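Local coordinates for protein D-alanine--D-alanine ligase (Acinetobacter baumannii ACICU, PDB 5D8D) that catalyses the ATP-dependent joining of two D-alanines into the D-alanyl-D-alanine dipeptide used to build peptidoglycan, with magnesium or manganese as cofactor, at residues 7-12 / 56-61; 104-109 / 243-248; 117-122 / 170-175; 177-182 / 255-260; 187-192 / 297-302. One frame throughout, in Å; residues are numbered along the deposited sequence.

Contact 1 of 5, residues 7-12 / 56-61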
# COMPACT_ATOMS: atom_id res chain seq x y z
N PHE A 7 18.73 13.35 -19.46
CA PHE A 7 18.30 13.12 -18.06
C PHE A 7 18.42 14.32 -17.11
O PHE A 7 17.85 14.27 -16.00
CB PHE A 7 19.06 11.95 -17.42
CG PHE A 7 18.88 10.65 -18.16
CD1 PHE A 7 17.69 9.94 -18.07
CD2 PHE A 7 19.91 10.11 -18.92
CE1 PHE A 7 17.54 8.72 -18.74
CE2 PHE A 7 19.76 8.90 -19.58
CZ PHE A 7 18.57 8.21 -19.49
N GLY A 8 19.17 15.37 -17.49
CA GLY A 8 19.29 16.52 -16.60
C GLY A 8 19.90 16.07 -15.27
O GLY A 8 20.75 15.19 -15.27
N LYS A 9 19.47 16.66 -14.15
CA LYS A 9 20.13 16.40 -12.86
C LYS A 9 19.47 15.21 -12.24
O LYS A 9 18.28 15.26 -12.03
CB LYS A 9 20.11 17.60 -11.93
CG LYS A 9 21.03 18.71 -12.36
CD LYS A 9 21.16 19.82 -11.33
CE LYS A 9 22.18 19.48 -10.25
NZ LYS A 9 21.78 20.08 -8.94
N VAL A 10 20.22 14.12 -11.98
CA VAL A 10 19.64 12.95 -11.35
C VAL A 10 20.15 12.77 -9.97
O VAL A 10 21.32 12.91 -9.73
CB VAL A 10 19.59 11.67 -12.24
CG1 VAL A 10 20.20 11.85 -13.61
CG2 VAL A 10 20.05 10.42 -11.51
N ALA A 11 19.22 12.47 -9.05
CA ALA A 11 19.55 12.14 -7.67
C ALA A 11 19.54 10.63 -7.48
O ALA A 11 18.53 9.99 -7.75
CB ALA A 11 18.56 12.77 -6.72
N VAL A 12 20.65 10.08 -7.03
CA VAL A 12 20.73 8.68 -6.67
C VAL A 12 20.49 8.60 -5.17
O VAL A 12 21.34 9.01 -4.37
CB VAL A 12 22.06 8.07 -7.05
CG1 VAL A 12 22.15 6.64 -6.55
CG2 VAL A 12 22.19 8.11 -8.56
N VAL A 56 13.86 18.79 -4.78
CA VAL A 56 13.32 19.73 -5.77
C VAL A 56 14.41 20.26 -6.71
O VAL A 56 14.13 20.62 -7.85
CB VAL A 56 12.53 20.85 -5.04
CG1 VAL A 56 13.48 21.93 -4.49
CG2 VAL A 56 11.47 21.44 -5.95
N ASN A 57 15.67 20.24 -6.27
CA ASN A 57 16.84 20.57 -7.11
C ASN A 57 17.21 19.56 -8.23
O ASN A 57 18.23 19.72 -8.87
CB ASN A 57 18.06 20.77 -6.20
CG ASN A 57 17.89 21.90 -5.20
OD1 ASN A 57 17.69 23.04 -5.57
ND2 ASN A 57 17.93 21.56 -3.91
N TYR A 58 16.38 18.53 -8.47
CA TYR A 58 16.68 17.48 -9.42
C TYR A 58 15.54 17.24 -10.41
O TYR A 58 14.38 17.45 -10.11
CB TYR A 58 17.01 16.17 -8.68
CG TYR A 58 18.25 16.30 -7.85
CD1 TYR A 58 19.51 16.14 -8.40
CD2 TYR A 58 18.16 16.66 -6.53
CE1 TYR A 58 20.67 16.30 -7.63
CE2 TYR A 58 19.30 16.85 -5.75
CZ TYR A 58 20.54 16.67 -6.31
OH TYR A 58 21.63 16.83 -5.49
N ASP A 59 15.91 16.80 -11.60
CA ASP A 59 14.97 16.46 -12.63
C ASP A 59 14.35 15.08 -12.49
O ASP A 59 13.29 14.83 -13.07
CB ASP A 59 15.62 16.63 -13.99
CG ASP A 59 15.94 18.08 -14.28
OD1 ASP A 59 14.98 18.84 -14.49
OD2 ASP A 59 17.13 18.47 -14.27
N ARG A 60 14.98 14.19 -11.71
CA ARG A 60 14.48 12.82 -11.51
C ARG A 60 15.32 12.09 -10.47
O ARG A 60 16.40 12.56 -10.12
CB ARG A 60 14.47 12.00 -12.84
CG ARG A 60 15.83 11.56 -13.40
CD ARG A 60 16.07 11.84 -14.88
NE ARG A 60 14.85 11.67 -15.64
CZ ARG A 60 14.20 12.59 -16.32
NH1 ARG A 60 14.65 13.82 -16.49
NH2 ARG A 60 13.06 12.25 -16.90
N ALA A 61 14.84 10.92 -10.03
CA ALA A 61 15.49 10.16 -9.01
C ALA A 61 15.64 8.69 -9.39
O ALA A 61 14.72 8.08 -9.93
CB ALA A 61 14.70 10.29 -7.72
O HOH W 1 20.01 22.64 -9.36

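Contact 2 of 5, residues 104-109 / 243-248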
# COMPACT_ATOMS: atom_id res chain seq x y z
N LYS A 104 0.50 -11.64 -0.92
CA LYS A 104 -0.13 -12.95 -1.20
C LYS A 104 -1.66 -12.86 -1.33
O LYS A 104 -2.24 -13.54 -2.17
CB LYS A 104 0.22 -13.97 -0.12
CG LYS A 104 1.64 -14.47 -0.18
CD LYS A 104 2.03 -15.00 1.20
CE LYS A 104 2.84 -16.27 1.19
NZ LYS A 104 2.03 -17.48 0.83
N GLN A 105 -2.29 -12.00 -0.53
CA GLN A 105 -3.71 -11.81 -0.65
C GLN A 105 -4.00 -11.22 -2.00
O GLN A 105 -4.89 -11.71 -2.69
CB GLN A 105 -4.23 -10.91 0.45
CG GLN A 105 -4.05 -11.51 1.83
CD GLN A 105 -4.30 -10.56 3.00
OE1 GLN A 105 -4.68 -11.02 4.07
NE2 GLN A 105 -4.08 -9.26 2.82
N ILE A 106 -3.24 -10.22 -2.42
CA ILE A 106 -3.38 -9.74 -3.80
C ILE A 106 -3.21 -10.87 -4.83
O ILE A 106 -3.95 -10.95 -5.84
CB ILE A 106 -2.40 -8.61 -4.15
CG1 ILE A 106 -2.61 -7.38 -3.26
CG2 ILE A 106 -2.57 -8.20 -5.61
CD1 ILE A 106 -4.02 -6.85 -3.19
N TRP A 107 -2.23 -11.75 -4.58
CA TRP A 107 -2.03 -12.92 -5.43
C TRP A 107 -3.17 -14.00 -5.34
O TRP A 107 -3.63 -14.46 -6.38
CB TRP A 107 -0.64 -13.53 -5.19
CG TRP A 107 0.50 -12.71 -5.68
CD1 TRP A 107 0.48 -11.72 -6.65
CD2 TRP A 107 1.84 -12.80 -5.25
NE1 TRP A 107 1.73 -11.20 -6.82
CE2 TRP A 107 2.59 -11.84 -5.97
CE3 TRP A 107 2.50 -13.61 -4.32
CZ2 TRP A 107 3.95 -11.67 -5.78
CZ3 TRP A 107 3.86 -13.44 -4.14
CH2 TRP A 107 4.57 -12.48 -4.87
N GLN A 108 -3.63 -14.37 -4.13
CA GLN A 108 -4.85 -15.21 -3.96
C GLN A 108 -6.01 -14.59 -4.70
O GLN A 108 -6.73 -15.26 -5.42
CB GLN A 108 -5.22 -15.33 -2.50
CG GLN A 108 -4.45 -16.41 -1.77
CD GLN A 108 -4.45 -16.27 -0.25
OE1 GLN A 108 -4.93 -15.28 0.32
NE2 GLN A 108 -3.88 -17.29 0.42
N GLY A 109 -6.12 -13.28 -4.59
CA GLY A 109 -7.18 -12.55 -5.18
C GLY A 109 -7.12 -12.40 -6.66
O GLY A 109 -8.04 -11.83 -7.22
N PHE A 243 3.78 -9.79 -11.06
CA PHE A 243 4.43 -8.49 -11.02
C PHE A 243 3.37 -7.43 -11.32
O PHE A 243 3.24 -6.45 -10.58
CB PHE A 243 5.60 -8.46 -12.04
CG PHE A 243 6.51 -7.27 -11.96
CD1 PHE A 243 7.50 -7.20 -10.99
CD2 PHE A 243 6.42 -6.23 -12.89
CE1 PHE A 243 8.39 -6.12 -10.95
CE2 PHE A 243 7.29 -5.13 -12.85
CZ PHE A 243 8.28 -5.09 -11.87
N GLN A 244 2.61 -7.64 -12.40
CA GLN A 244 1.47 -6.78 -12.73
C GLN A 244 0.39 -6.74 -11.66
O GLN A 244 -0.12 -5.67 -11.33
CB GLN A 244 0.87 -7.20 -14.05
CG GLN A 244 1.76 -6.81 -15.22
CD GLN A 244 1.50 -7.53 -16.53
OE1 GLN A 244 2.01 -7.10 -17.57
NE2 GLN A 244 0.78 -8.65 -16.49
N ALA A 245 0.07 -7.88 -11.07
CA ALA A 245 -1.02 -7.95 -10.11
C ALA A 245 -0.83 -7.02 -8.94
O ALA A 245 -1.73 -6.35 -8.51
CB ALA A 245 -1.23 -9.36 -9.60
N VAL A 246 0.37 -7.02 -8.41
CA VAL A 246 0.69 -6.29 -7.21
C VAL A 246 0.94 -4.83 -7.59
O VAL A 246 1.08 -3.99 -6.71
CB VAL A 246 1.88 -6.96 -6.52
CG1 VAL A 246 3.19 -6.44 -7.12
CG2 VAL A 246 1.84 -6.74 -5.03
N GLY A 247 0.99 -4.53 -8.89
CA GLY A 247 1.19 -3.18 -9.38
C GLY A 247 2.65 -2.71 -9.46
O GLY A 247 2.91 -1.51 -9.48
N ALA A 248 3.61 -3.66 -9.53
CA ALA A 248 5.04 -3.30 -9.66
C ALA A 248 5.29 -2.74 -11.04
O ALA A 248 4.57 -3.11 -11.97
CB ALA A 248 5.93 -4.50 -9.41

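Contact 3 of 5, residues 117-122 / 170-175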
# COMPACT_ATOMS: atom_id res chain seq x y z
N TYR A 117 -1.11 -19.81 4.33
CA TYR A 117 -0.41 -19.23 5.47
C TYR A 117 -1.40 -18.91 6.58
O TYR A 117 -2.60 -19.00 6.37
CB TYR A 117 0.30 -17.94 5.02
CG TYR A 117 -0.69 -16.91 4.56
CD1 TYR A 117 -1.19 -16.94 3.25
CD2 TYR A 117 -1.17 -15.93 5.44
CE1 TYR A 117 -2.15 -16.03 2.83
CE2 TYR A 117 -2.13 -15.00 5.04
CZ TYR A 117 -2.62 -15.05 3.73
OH TYR A 117 -3.55 -14.14 3.31
N ARG A 118 -0.89 -18.50 7.74
CA ARG A 118 -1.71 -18.01 8.84
C ARG A 118 -0.96 -16.93 9.65
O ARG A 118 0.19 -17.14 10.07
CB ARG A 118 -2.13 -19.17 9.77
CG ARG A 118 -3.17 -20.15 9.22
CD ARG A 118 -4.54 -19.53 8.92
NE ARG A 118 -5.09 -19.98 7.63
CZ ARG A 118 -5.79 -21.10 7.41
NH1 ARG A 118 -6.10 -21.95 8.38
NH2 ARG A 118 -6.20 -21.38 6.17
N ILE A 119 -1.63 -15.81 9.90
CA ILE A 119 -1.04 -14.72 10.67
C ILE A 119 -1.08 -15.19 12.13
O ILE A 119 -2.10 -15.77 12.57
CB ILE A 119 -1.79 -13.36 10.47
CG1 ILE A 119 -1.89 -12.98 8.98
CG2 ILE A 119 -1.08 -12.24 11.22
CD1 ILE A 119 -3.02 -12.03 8.61
N ILE A 120 0.01 -14.95 12.85
CA ILE A 120 0.21 -15.50 14.20
C ILE A 120 0.71 -14.43 15.20
O ILE A 120 1.82 -13.89 15.04
CB ILE A 120 1.10 -16.79 14.13
CG1 ILE A 120 1.54 -17.27 15.53
CG2 ILE A 120 2.27 -16.61 13.16
CD1 ILE A 120 2.90 -16.79 16.03
N THR A 121 -0.13 -14.13 16.19
CA THR A 121 0.06 -13.00 17.08
C THR A 121 -0.28 -13.28 18.56
O THR A 121 -1.24 -12.72 19.11
CB THR A 121 -0.81 -11.82 16.61
OG1 THR A 121 -2.15 -12.02 17.07
CG2 THR A 121 -0.85 -11.74 15.11
N LYS A 122 0.46 -14.16 19.21
CA LYS A 122 0.26 -14.36 20.64
C LYS A 122 -1.11 -15.00 20.93
O LYS A 122 -1.21 -16.06 21.53
CB LYS A 122 0.42 -13.04 21.39
CG LYS A 122 1.64 -13.00 22.28
CD LYS A 122 2.93 -13.19 21.49
CE LYS A 122 3.20 -14.64 21.15
NZ LYS A 122 4.56 -14.85 20.60
N ASP A 170 9.59 -7.70 13.73
CA ASP A 170 8.16 -7.47 13.42
C ASP A 170 7.19 -7.85 14.56
O ASP A 170 7.25 -8.96 15.07
CB ASP A 170 7.80 -8.29 12.17
CG ASP A 170 7.17 -7.45 11.08
OD1 ASP A 170 6.12 -6.81 11.32
OD2 ASP A 170 7.73 -7.47 9.97
N ALA A 171 6.30 -6.94 14.94
CA ALA A 171 5.16 -7.29 15.80
C ALA A 171 4.27 -8.34 15.13
O ALA A 171 3.79 -9.26 15.80
CB ALA A 171 4.33 -6.05 16.12
N VAL A 172 4.07 -8.21 13.81
CA VAL A 172 3.24 -9.14 13.01
C VAL A 172 4.10 -10.16 12.18
O VAL A 172 5.06 -9.79 11.49
CB VAL A 172 2.15 -8.38 12.18
CG1 VAL A 172 2.76 -7.30 11.27
CG2 VAL A 172 1.27 -9.35 11.41
N VAL A 173 3.74 -11.44 12.30
CA VAL A 173 4.54 -12.59 11.80
C VAL A 173 3.56 -13.56 11.10
O VAL A 173 2.39 -13.68 11.51
CB VAL A 173 5.29 -13.26 12.99
CG1 VAL A 173 5.93 -14.58 12.60
CG2 VAL A 173 6.35 -12.33 13.57
N MET A 174 4.01 -14.21 10.01
CA MET A 174 3.20 -15.25 9.31
C MET A 174 3.86 -16.62 9.33
O MET A 174 5.06 -16.74 9.09
CB MET A 174 2.85 -14.89 7.85
CG MET A 174 4.00 -14.54 6.92
SD MET A 174 3.79 -15.02 5.17
CE MET A 174 2.03 -14.84 4.88
N ALA A 175 3.06 -17.64 9.65
CA ALA A 175 3.46 -19.03 9.43
C ALA A 175 2.93 -19.44 8.06
O ALA A 175 1.72 -19.45 7.85
CB ALA A 175 2.92 -19.94 10.53

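Contact 4 of 5, residues 177-182 / 255-260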
# COMPACT_ATOMS: atom_id res chain seq x y z
N LYS A 177 2.87 -22.47 5.00
CA LYS A 177 3.06 -23.91 4.67
C LYS A 177 4.38 -24.16 3.93
O LYS A 177 4.58 -23.56 2.88
CB LYS A 177 1.91 -24.39 3.79
CG LYS A 177 2.06 -25.79 3.21
CD LYS A 177 0.73 -26.35 2.70
CE LYS A 177 0.89 -27.43 1.64
NZ LYS A 177 0.21 -28.70 2.05
N TRP A 178 5.24 -25.04 4.44
CA TRP A 178 6.52 -25.34 3.77
C TRP A 178 6.21 -26.10 2.49
O TRP A 178 5.35 -26.95 2.48
CB TRP A 178 7.46 -26.19 4.64
CG TRP A 178 8.82 -26.44 4.03
CD1 TRP A 178 9.22 -27.55 3.33
CD2 TRP A 178 9.96 -25.57 4.05
NE1 TRP A 178 10.53 -27.43 2.93
CE2 TRP A 178 11.01 -26.22 3.36
CE3 TRP A 178 10.20 -24.29 4.59
CZ2 TRP A 178 12.28 -25.63 3.19
CZ3 TRP A 178 11.47 -23.71 4.43
CH2 TRP A 178 12.49 -24.39 3.74
N ILE A 179 6.89 -25.76 1.40
CA ILE A 179 6.83 -26.59 0.21
C ILE A 179 8.26 -27.00 -0.14
O ILE A 179 9.20 -26.19 -0.09
CB ILE A 179 6.04 -25.93 -0.94
CG1 ILE A 179 6.80 -24.75 -1.55
CG2 ILE A 179 4.60 -25.61 -0.48
CD1 ILE A 179 5.94 -23.62 -2.06
N THR A 180 8.43 -28.29 -0.42
CA THR A 180 9.73 -28.85 -0.71
C THR A 180 10.01 -28.61 -2.18
O THR A 180 9.19 -28.98 -3.06
CB THR A 180 9.81 -30.36 -0.45
OG1 THR A 180 8.82 -31.01 -1.27
CG2 THR A 180 9.59 -30.69 1.04
N GLY A 181 11.18 -28.01 -2.42
CA GLY A 181 11.67 -27.82 -3.76
C GLY A 181 12.85 -26.88 -3.85
O GLY A 181 13.66 -26.77 -2.94
N ARG A 182 12.92 -26.19 -4.98
CA ARG A 182 14.01 -25.29 -5.31
C ARG A 182 13.44 -23.87 -5.47
O ARG A 182 12.32 -23.70 -5.95
CB ARG A 182 14.63 -25.76 -6.61
CG ARG A 182 15.19 -27.18 -6.53
CD ARG A 182 15.84 -27.58 -7.83
NE ARG A 182 14.93 -27.59 -8.96
CZ ARG A 182 15.31 -27.71 -10.24
NH1 ARG A 182 16.59 -27.84 -10.56
NH2 ARG A 182 14.41 -27.72 -11.22
N ASP A 255 10.34 -13.68 -6.28
CA ASP A 255 10.86 -14.99 -5.87
C ASP A 255 9.78 -16.06 -5.94
O ASP A 255 8.59 -15.81 -5.63
CB ASP A 255 11.40 -14.94 -4.47
CG ASP A 255 12.66 -14.09 -4.35
OD1 ASP A 255 13.28 -13.68 -5.38
OD2 ASP A 255 13.03 -13.84 -3.18
N ALA A 256 10.18 -17.26 -6.32
CA ALA A 256 9.22 -18.35 -6.47
C ALA A 256 9.87 -19.69 -6.13
O ALA A 256 11.09 -19.81 -6.07
CB ALA A 256 8.66 -18.36 -7.88
N MET A 257 9.02 -20.67 -5.87
CA MET A 257 9.38 -22.06 -5.59
C MET A 257 8.91 -22.96 -6.76
O MET A 257 7.84 -22.73 -7.32
CB MET A 257 8.66 -22.50 -4.32
CG MET A 257 9.47 -23.35 -3.39
SD MET A 257 10.77 -22.41 -2.57
CE MET A 257 10.86 -23.23 -0.96
N GLN A 258 9.70 -23.97 -7.14
CA GLN A 258 9.12 -25.14 -7.85
C GLN A 258 9.08 -26.35 -6.92
O GLN A 258 10.07 -26.65 -6.30
CB GLN A 258 9.87 -25.51 -9.12
CG GLN A 258 9.07 -26.46 -10.04
CD GLN A 258 9.85 -27.01 -11.24
OE1 GLN A 258 9.31 -27.21 -12.37
NE2 GLN A 258 11.13 -27.28 -11.01
N ASP A 259 7.94 -27.04 -6.82
CA ASP A 259 7.83 -28.20 -5.90
C ASP A 259 8.27 -29.47 -6.59
O ASP A 259 8.44 -29.50 -7.83
CB ASP A 259 6.42 -28.37 -5.24
CG ASP A 259 5.27 -28.62 -6.25
OD1 ASP A 259 5.49 -29.04 -7.40
OD2 ASP A 259 4.10 -28.38 -5.86
N GLU A 260 8.41 -30.53 -5.81
CA GLU A 260 8.87 -31.81 -6.37
C GLU A 260 7.88 -32.46 -7.35
O GLU A 260 8.25 -33.38 -8.05
CB GLU A 260 9.35 -32.76 -5.26
CG GLU A 260 10.68 -32.27 -4.67
CD GLU A 260 11.16 -33.01 -3.44
OE1 GLU A 260 10.34 -33.63 -2.74
OE2 GLU A 260 12.38 -32.92 -3.15

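Contact 5 of 5, residues 187-192 / 297-302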
# COMPACT_ATOMS: atom_id res chain seq x y z
N SER A 187 14.04 -11.65 -12.28
CA SER A 187 14.29 -10.22 -12.24
C SER A 187 13.49 -9.54 -13.32
O SER A 187 13.10 -10.15 -14.29
CB SER A 187 15.78 -9.94 -12.45
OG SER A 187 16.56 -10.54 -11.43
N PHE A 188 13.28 -8.23 -13.17
CA PHE A 188 12.49 -7.50 -14.15
C PHE A 188 13.24 -6.29 -14.63
O PHE A 188 13.93 -5.66 -13.86
CB PHE A 188 11.09 -7.14 -13.57
CG PHE A 188 10.11 -8.28 -13.61
CD1 PHE A 188 10.14 -9.26 -12.63
CD2 PHE A 188 9.21 -8.40 -14.66
CE1 PHE A 188 9.29 -10.35 -12.68
CE2 PHE A 188 8.33 -9.49 -14.72
CZ PHE A 188 8.37 -10.46 -13.70
N LEU A 189 13.11 -6.02 -15.91
CA LEU A 189 13.63 -4.83 -16.51
C LEU A 189 12.71 -4.37 -17.62
O LEU A 189 12.21 -5.16 -18.37
CB LEU A 189 15.03 -5.05 -17.05
CG LEU A 189 15.67 -3.82 -17.67
CD1 LEU A 189 15.89 -2.75 -16.66
CD2 LEU A 189 16.96 -4.17 -18.34
N ASN A 190 12.49 -3.07 -17.68
CA ASN A 190 11.45 -2.43 -18.50
C ASN A 190 10.12 -3.19 -18.50
O ASN A 190 9.55 -3.57 -19.52
CB ASN A 190 12.00 -2.13 -19.88
CG ASN A 190 13.24 -1.22 -19.82
OD1 ASN A 190 13.43 -0.44 -18.86
ND2 ASN A 190 14.10 -1.33 -20.82
N GLY A 191 9.68 -3.46 -17.28
CA GLY A 191 8.47 -4.21 -17.02
C GLY A 191 8.47 -5.67 -17.37
O GLY A 191 7.48 -6.32 -17.09
N GLN A 192 9.55 -6.22 -17.94
CA GLN A 192 9.55 -7.62 -18.47
C GLN A 192 10.53 -8.56 -17.77
O GLN A 192 11.50 -8.11 -17.19
CB GLN A 192 9.85 -7.61 -19.97
CG GLN A 192 8.85 -6.79 -20.77
CD GLN A 192 7.42 -7.36 -20.72
OE1 GLN A 192 6.48 -6.63 -20.37
NE2 GLN A 192 7.25 -8.65 -21.06
N VAL A 297 21.48 2.70 -16.98
CA VAL A 297 20.78 3.61 -17.89
C VAL A 297 19.33 3.12 -18.22
O VAL A 297 18.38 3.91 -18.27
CB VAL A 297 21.63 3.84 -19.16
CG1 VAL A 297 20.82 4.50 -20.28
CG2 VAL A 297 22.83 4.71 -18.80
N ALA A 298 19.16 1.82 -18.39
CA ALA A 298 17.86 1.28 -18.77
C ALA A 298 16.84 1.40 -17.62
O ALA A 298 15.66 1.69 -17.86
CB ALA A 298 18.02 -0.17 -19.22
N ILE A 299 17.28 1.17 -16.39
CA ILE A 299 16.43 1.45 -15.24
C ILE A 299 16.03 2.95 -15.27
O ILE A 299 14.86 3.28 -15.18
CB ILE A 299 17.12 1.03 -13.92
CG1 ILE A 299 17.20 -0.50 -13.85
CG2 ILE A 299 16.38 1.55 -12.68
CD1 ILE A 299 18.23 -1.06 -12.84
N LEU A 300 16.99 3.84 -15.44
CA LEU A 300 16.69 5.26 -15.40
C LEU A 300 15.77 5.71 -16.56
O LEU A 300 15.07 6.71 -16.46
CB LEU A 300 18.01 6.06 -15.45
CG LEU A 300 17.92 7.56 -15.21
CD1 LEU A 300 17.26 7.84 -13.87
CD2 LEU A 300 19.32 8.14 -15.22
N GLU A 301 15.80 4.98 -17.67
CA GLU A 301 14.98 5.32 -18.85
C GLU A 301 13.49 5.22 -18.57
O GLU A 301 12.74 5.93 -19.18
CB GLU A 301 15.37 4.45 -20.04
CG GLU A 301 16.53 5.03 -20.82
CD GLU A 301 17.05 4.09 -21.88
OE1 GLU A 301 16.56 2.94 -21.89
OE2 GLU A 301 17.92 4.50 -22.69
N GLN A 302 13.08 4.41 -17.60
CA GLN A 302 11.69 4.42 -17.13
C GLN A 302 11.21 5.79 -16.72
O GLN A 302 10.01 6.01 -16.75
CB GLN A 302 11.46 3.53 -15.90
CG GLN A 302 11.88 2.07 -16.02
CD GLN A 302 12.35 1.45 -14.68
OE1 GLN A 302 11.91 1.87 -13.59
NE2 GLN A 302 13.19 0.42 -14.76

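Contact 1 of 5, residues 7-12 / 56-61
V10 and A11 pair in parallel with R60 and A61, the CA atoms of A11 and A61 lying 4.7 Å apart, while the chain before R60 swings out of line with its partner. These are two neighbouring strands of the parallel Rossmann-like sheet in the N-terminal domain, with 9-13 as the central strand and 60-63 at one edge. A11 N donates to R60 O at 3.0 Å; one step earlier, K9 O accepts D59 N at 2.9 Å and, weakly, R60 N. In return the D59 carboxylate binds the backbone of K9: OD2 receives K9 N on its anti lone pair at 3.0 Å, with the N-H pointing straight at it (179°). On one side of the sheet the Y58 ring lies against A11, whose CB sits over the ring face 3.8 Å from its centroid, a CH-pi contact; the Y58 hydroxyl bonds to E43 of strand 41-45, the other neighbour of 9-13. On the side of V10, the R60 chain, bent at chi2 and chi3, runs past the F7 ring edge, and its NE bonds to T303. G8, with positive phi after the helix 3-7, turns the chain into the strand. R60 NH1 reaches F7 O at 3.3 Å from above the carbonyl plane, 54° out of it.

Contact 2 of 5, residues 104-109 / 243-248
Two helix ends meet here, the last turns of helices 100-108 and 229-245, with I106 and W107 of the first set against A245 and V246 of the second. I106 sends its CG2 methyl to the end of the second helix, 3.5 Å from A245 O and 4.1 Å from V246 CA. That branch stands anti to the backbone N of I106 (chi1 -60° for CG1), which directs it toward 243-248. The W107 indole brings its five-membered ring: A245 CB lies at the ring edge, near its plane, 4.1 Å from CD1, and V246 CB lies obliquely 4.3 Å from NE1. The indole N-H is held by A242 O, one turn earlier on the helix of A245, which fixes the rotation of the ring. Both segments belong to the ATP-grasp region, and W107 lies about 5 Å, side chain to side chain, from E268, a predicted magnesium ligand. The chain leaves the helix through a Schellman motif at G247: A248 N bonds to F243 O at 3.0 Å and G247 N, at positive phi, to Q244 O. I96 of helix 91-97 packs on I106 and V246, and K102 of the second subunit packs on I106 and bonds weakly to A245 O.

Contact 3 of 5, residues 117-122 / 170-175
Both Y117 and M174 place CG between the backbone N and the carbonyl carbon, with chi1 at 63° and 54°, and the M174 chain then bends at chi2 and chi3 so that its methyl turns back to the tyrosine. M174 CE reaches Y117 CD2 at 3.4 Å, approaching the ring obliquely from the CB side. On the same side of the sheet, I119 CG2 meets V172 CG2 at 3.7 Å. The other side carries I120, whose CG2 touches V173 O at 3.4 Å and lies 4.3 Å from A175 CB. Between these layers runs an antiparallel ladder. R118 and A175 form a hydrogen-bonded pair, R118 N to A175 O at 2.8 Å and A175 N to R118 O at 2.9 Å, while I119 and M174 make the non-hydrogen-bonded pair beside it. I120 N adds a bond to V173 O, with an N-H...O angle of 164°. Residues 170-175 belong to the predicted ATP-binding region of the ATP-grasp fold. Strand 117-120 forms one edge of its four-stranded sheet and strand 137-141 flanks 173-177 on the far side; helix 159-169 packs on I120 and V173, and helix 100-108 on Y117 and M174.

Contact 4 of 5, residues 177-182 / 255-260
R182 and Q258 satisfy each other's backbone in a hydrogen-bonded antiparallel pair. Q258 N donates to R182 O at 2.9 Å, and R182 N returns a bond to Q258 O at 3.2 Å. G181 and D259 form the next, non-hydrogen-bonded pair, where the alpha carbons come within 4.4 Å and G181 CA also approaches Q258 O. At the strand end T180 O takes a weak bond from E260 N, 3.3 Å long, and a CA-H...O contact from D259 CA. T180 OG1 gives a weak bond to E260 OE1, the two side chains crossing at about a right angle. The R182 and Q258 side chains run side by side in the same direction with guanidinium and amide planes 15° apart, and R182 NH2 is held by G226 O. D259 is satisfied outside the pair: OD1 accepts N263 N and OD2 the indole N-H of W265. The apolar part is I179 against M257, CG1 to CG at 3.5 Å, the chains sliding past each other in opposite directions, with M257 CE against I179 O. Both strands belong to the antiparallel sheet of strands 192-198, 181-189, 252-259 and 264-270; residues 177-182 fall in the predicted ATP-binding region and D255 is a predicted magnesium ligand. The regular backbone bonds thus lie at R182 and Q258, while the end at T180 and E260 has weak ones and is probably looser.

Contact 5 of 5, residues 187-192 / 297-302
L189 meets helix 292-301 through one methyl: CD1 lies 3.8 Å from I299 CG1 and 4.2 Å from A298 CB. The leucine and isoleucine side chains cross at about a right angle. L189 reaches over because its CG stands anti to the backbone N (chi1 -178°), carrying the branch away from the strand toward the helix. Next to it the N190 side chain reaches the carbonyl of A298 and the side chain of Q302; its amide is probably turned over in the model, leaving its polar pairing undecided. N190 is placed by the hairpin it sits in, a type I' turn from L189 to Q192 with N190 and G191 both at positive phi. The turn is closed by two bonds, L189 N to Q192 O and Q192 N to L189 O, each 2.9 Å. On the helix side the amide of Q302 is positioned by G88 N, which bonds to its OE1, and I299 packs on T87 and W251. The hairpin joins strands 181-189 and 192-198 at the edge of the sheet that also holds 252-259 and 264-270; helix 292-301 lies beside this turn, L194 of the edge strand packs against L189, and helix 229-245 covers F188.

Contact 1 belongs to the N-terminal three-stranded parallel sheet and closes before the others open; contacts 2 to 5 all lie in the ATP-grasp region. Contact 3 is nested in the chain loop closed by contact 2, and the two touch where K104 meets M174 and Q105 meets Y117. Contacts 4 and 5 share strand 181-189, with centres about 28 Å apart, and strand 173-177 of contact 3 leads directly into contact 4. F243 and F188 stack between contacts 2 and 5. Helix 292-301 of contact 5 packs on F7, V10 and R60, so it joins the N-terminal sheet to contact 5; contacts 1 and 3 lie on opposite sides of the chain's centre, about 40 Å apart between centres.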